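Local coordinates for uncharacterized protein YhfS (Escherichia coli, PDB 4J8L), which carries covalently bound pyridoxal 5'-phosphate and is of unknown function, possibly acting as a cysteine synthase, at residues 305-308 against 312-315; 338-343 against 348-353. All blocks are in the same frame, centred on the assembly; numbering follows the deposited sequence.

Contact 1 of 2, residues 305-308 against 312-315; sequences YPVG and KYEI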
# COMPACT_ATOMS: atom_id res chain seq x y z
N TYR A 305 -5.52 17.52 1.55
CA TYR A 305 -4.26 16.84 1.23
C TYR A 305 -4.17 15.63 2.13
O TYR A 305 -4.85 15.56 3.15
CB TYR A 305 -3.04 17.76 1.44
CG TYR A 305 -3.12 18.60 2.70
CD1 TYR A 305 -2.79 18.06 3.94
CD2 TYR A 305 -3.53 19.92 2.64
CE1 TYR A 305 -2.87 18.83 5.10
CE2 TYR A 305 -3.61 20.69 3.79
CZ TYR A 305 -3.29 20.15 5.01
OH TYR A 305 -3.38 20.93 6.15
N PRO A 306 -3.34 14.65 1.74
CA PRO A 306 -3.26 13.43 2.54
C PRO A 306 -2.26 13.51 3.68
O PRO A 306 -1.45 14.44 3.76
CB PRO A 306 -2.79 12.39 1.52
CG PRO A 306 -1.92 13.19 0.58
CD PRO A 306 -2.64 14.52 0.45
N VAL A 307 -2.33 12.52 4.57
CA VAL A 307 -1.36 12.37 5.64
C VAL A 307 -0.60 11.07 5.44
O VAL A 307 0.62 11.08 5.22
CB VAL A 307 -2.06 12.37 7.02
CG1 VAL A 307 -1.03 12.33 8.15
CG2 VAL A 307 -2.96 13.62 7.14
N GLY A 308 -1.32 9.96 5.51
CA GLY A 308 -0.72 8.64 5.35
C GLY A 308 -0.35 8.25 3.92
O GLY A 308 0.81 7.97 3.65
N LYS A 312 -5.01 6.59 10.45
CA LYS A 312 -6.05 6.71 11.48
C LYS A 312 -6.63 8.12 11.59
O LYS A 312 -7.73 8.29 12.15
CB LYS A 312 -5.47 6.31 12.84
CG LYS A 312 -4.34 7.22 13.31
CD LYS A 312 -3.63 6.61 14.53
CE LYS A 312 -2.33 7.34 14.83
NZ LYS A 312 -1.60 6.77 16.01
N TYR A 313 -5.92 9.12 11.09
CA TYR A 313 -6.38 10.50 11.18
C TYR A 313 -7.35 10.86 10.07
O TYR A 313 -8.10 11.84 10.19
CB TYR A 313 -5.20 11.47 11.09
CG TYR A 313 -4.16 11.27 12.14
CD1 TYR A 313 -4.42 11.56 13.47
CD2 TYR A 313 -2.90 10.77 11.81
CE1 TYR A 313 -3.47 11.37 14.44
CE2 TYR A 313 -1.94 10.59 12.77
CZ TYR A 313 -2.23 10.89 14.09
OH TYR A 313 -1.29 10.71 15.07
N GLU A 314 -7.34 10.10 8.99
CA GLU A 314 -8.02 10.54 7.78
C GLU A 314 -9.42 9.97 7.67
O GLU A 314 -9.67 8.96 7.01
CB GLU A 314 -7.14 10.21 6.56
CG GLU A 314 -5.92 11.13 6.50
CD GLU A 314 -4.77 10.55 5.70
OE1 GLU A 314 -4.65 10.92 4.51
OE2 GLU A 314 -3.99 9.72 6.24
N ILE A 315 -10.34 10.63 8.37
CA ILE A 315 -11.71 10.17 8.48
C ILE A 315 -12.65 10.74 7.40
O ILE A 315 -13.32 9.97 6.69
CB ILE A 315 -12.23 10.38 9.94
CG1 ILE A 315 -11.54 9.33 10.84
CG2 ILE A 315 -13.74 10.30 9.99
CD1 ILE A 315 -11.63 9.61 12.32

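Contact 2 of 2, residues 338-343 against 348-353; sequences IRINPN and ETVLRI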
# COMPACT_ATOMS: atom_id res chain seq x y z
N ILE A 338 -10.47 15.26 -10.67
CA ILE A 338 -9.96 15.18 -9.31
C ILE A 338 -9.96 13.72 -8.84
O ILE A 338 -10.62 12.88 -9.44
CB ILE A 338 -10.83 16.01 -8.34
CG1 ILE A 338 -12.25 15.45 -8.29
CG2 ILE A 338 -10.83 17.48 -8.78
CD1 ILE A 338 -13.10 16.03 -7.15
N ARG A 339 -9.21 13.45 -7.77
CA ARG A 339 -9.29 12.16 -7.09
C ARG A 339 -10.13 12.28 -5.83
O ARG A 339 -10.04 13.28 -5.11
CB ARG A 339 -7.90 11.65 -6.69
CG ARG A 339 -7.10 11.04 -7.84
CD ARG A 339 -5.75 10.52 -7.36
NE ARG A 339 -4.84 11.61 -6.98
CZ ARG A 339 -3.60 11.45 -6.56
NH1 ARG A 339 -3.08 10.23 -6.45
NH2 ARG A 339 -2.86 12.50 -6.24
N ILE A 340 -10.95 11.27 -5.56
CA ILE A 340 -11.69 11.21 -4.30
C ILE A 340 -11.46 9.88 -3.60
O ILE A 340 -11.73 8.82 -4.17
CB ILE A 340 -13.21 11.37 -4.51
CG1 ILE A 340 -13.53 12.72 -5.14
CG2 ILE A 340 -13.95 11.29 -3.16
CD1 ILE A 340 -15.00 12.92 -5.41
N ASN A 341 -10.94 9.94 -2.37
CA ASN A 341 -10.83 8.76 -1.53
C ASN A 341 -11.84 8.94 -0.40
O ASN A 341 -11.65 9.80 0.47
CB ASN A 341 -9.41 8.64 -0.97
CG ASN A 341 -9.18 7.33 -0.22
OD1 ASN A 341 -10.10 6.77 0.37
ND2 ASN A 341 -7.94 6.85 -0.25
N PRO A 342 -12.93 8.17 -0.44
CA PRO A 342 -14.00 8.37 0.55
C PRO A 342 -13.56 8.19 2.01
O PRO A 342 -14.26 8.67 2.90
CB PRO A 342 -15.01 7.28 0.19
CG PRO A 342 -14.77 7.03 -1.27
CD PRO A 342 -13.28 7.13 -1.42
N ASN A 343 -12.44 7.51 2.26
CA ASN A 343 -12.04 7.23 3.62
C ASN A 343 -13.21 6.62 4.40
O ASN A 343 -13.78 5.65 3.94
CB ASN A 343 -11.45 8.47 4.30
CG ASN A 343 -10.07 8.84 3.74
OD1 ASN A 343 -9.27 7.96 3.43
ND2 ASN A 343 -9.80 10.13 3.60
N GLU A 348 -23.36 9.20 0.13
CA GLU A 348 -24.27 10.34 0.11
C GLU A 348 -23.57 11.61 0.57
O GLU A 348 -23.86 12.70 0.07
CB GLU A 348 -25.53 10.05 0.93
CG GLU A 348 -26.34 8.85 0.44
CD GLU A 348 -26.94 9.04 -0.95
OE1 GLU A 348 -26.92 10.17 -1.48
OE2 GLU A 348 -27.44 8.04 -1.51
N THR A 349 -22.64 11.47 1.51
CA THR A 349 -21.83 12.61 1.96
C THR A 349 -20.93 13.11 0.84
O THR A 349 -20.82 14.31 0.61
CB THR A 349 -20.98 12.23 3.19
OG1 THR A 349 -21.84 12.07 4.33
CG2 THR A 349 -19.94 13.30 3.51
N VAL A 350 -20.27 12.19 0.14
CA VAL A 350 -19.39 12.60 -0.95
C VAL A 350 -20.19 13.30 -2.04
O VAL A 350 -19.77 14.35 -2.56
CB VAL A 350 -18.61 11.41 -1.53
CG1 VAL A 350 -17.84 11.83 -2.78
CG2 VAL A 350 -17.65 10.84 -0.48
N LEU A 351 -21.35 12.74 -2.37
CA LEU A 351 -22.21 13.31 -3.40
C LEU A 351 -22.69 14.70 -2.99
O LEU A 351 -22.73 15.63 -3.81
CB LEU A 351 -23.40 12.38 -3.67
CG LEU A 351 -24.28 12.57 -4.89
CD1 LEU A 351 -23.47 12.33 -6.15
CD2 LEU A 351 -25.45 11.61 -4.82
N ARG A 352 -23.06 14.85 -1.72
CA ARG A 352 -23.52 16.14 -1.22
C ARG A 352 -22.42 17.19 -1.28
O ARG A 352 -22.64 18.31 -1.73
CB ARG A 352 -24.05 16.01 0.22
CG ARG A 352 -24.52 17.35 0.80
CD ARG A 352 -24.99 17.22 2.25
NE ARG A 352 -23.94 16.73 3.15
CZ ARG A 352 -22.90 17.46 3.55
NH1 ARG A 352 -22.76 18.71 3.13
NH2 ARG A 352 -21.98 16.93 4.35
N ILE A 353 -21.23 16.83 -0.82
CA ILE A 353 -20.12 17.78 -0.86
C ILE A 353 -19.81 18.16 -2.31
O ILE A 353 -19.57 19.33 -2.62
CB ILE A 353 -18.86 17.20 -0.17
CG1 ILE A 353 -19.11 17.07 1.34
CG2 ILE A 353 -17.66 18.11 -0.41
CD1 ILE A 353 -17.98 16.32 2.05

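Contact 1 of 2, residues 305-308 against 312-315
E314 reaches across to V307 and G308 and ties their two consecutive backbone amides to one carboxylate. Its CB points at the facing segment. With chi1 at -72°, CG sits on the side of the backbone N, opposite the carbonyl carbon. The chain then runs out extended, which carries the acid group to residues 305-308. On the way, E314 CG packs against V307 CG2 at 3.9 Å. E314 CD lies 3.5 Å from V307 CB. At the tip, E314 OE1 accepts from V307 N at 2.8 Å. This bond is nearly straight, at 168°, but the donor comes from above the carboxylate, 67° out of its plane. E314 OE1 also lies 3.5 Å from P306 CA. E314 OE2 takes the next amide, G308 N, also at 2.8 Å. Here the donor is on the syn side and is less tilted. S311 OG is a second partner of E314 OE2, so the buried acid is held by two amides and a hydroxyl. With an alanine here the carboxylate is gone, and the N-H groups of V307 and G308 would probably be left without their acceptor, and the loop less firmly closed. Beside the acid, V307 CG1 makes a loose apolar contact with Y313 CD2 at 4.4 Å. The Y313 hydroxyl is bonded to E201. V307 and Y313 both touch F195, the neighbour of the lysine that carries the cofactor, K196. E314 is also the centre of an inverse gamma turn. The arrangement is a surface loop closed by side-chain-to-backbone bonds, next to the cofactor-bearing segment.

Contact 2 of 2, residues 338-343 against 348-353
N343 N donates to N341 OD1 at 3.1 Å, and this bond bends the chain round P342, which touches V350. The donor lies 28° off the carbonyl plane of the N341 amide. The other end of that amide, ND2, is bonded to E310. Across the contact everything is apolar. V350 is directed at the strand from helix 347-360. Its CG1 stands anti to the backbone N (chi1 172°) and meets two atoms of one isoleucine: V350 CG1 is 3.9 Å from I340 CG2 and 4.0 Å from I340 CD1. The two side chains lie alongside each other and run in opposite senses. The second branch, V350 CG2, reaches P342 CB more loosely, at 4.5 Å. All three residues are buried. F319 of strand 318-320 touches both I340 and V350, and L256 of helix 229-261 also packs on V350. L351 points away from the strand and rests on L260 of the same long helix. Strand 337-341 is an inner strand of an antiparallel sheet. The contact is thus helix-on-sheet packing in the C-terminal domain, with an Asx turn where the strand ends, consistent with the small domain of aminotransferase-like PLP enzymes.

Overall arrangement
The chain first builds the large mixed sheet, then runs through helix 229-261 into the antiparallel sheet of the C-terminal region. After helix 290-299, contact 1 closes a short loop ahead of strand 318-320. The chain continues through helix 324-329 to strand 337-341, and contact 2 closes the turn from that strand into helix 347-360. The two are in series, neither nested nor crossed, with centres about 14 Å apart. They still meet: E314 O lies 3.3 Å from N343 CB, and I315 shares backbone bonding with R344, so the loop near the cofactor lysine meets the turn that leads into helix 347-360.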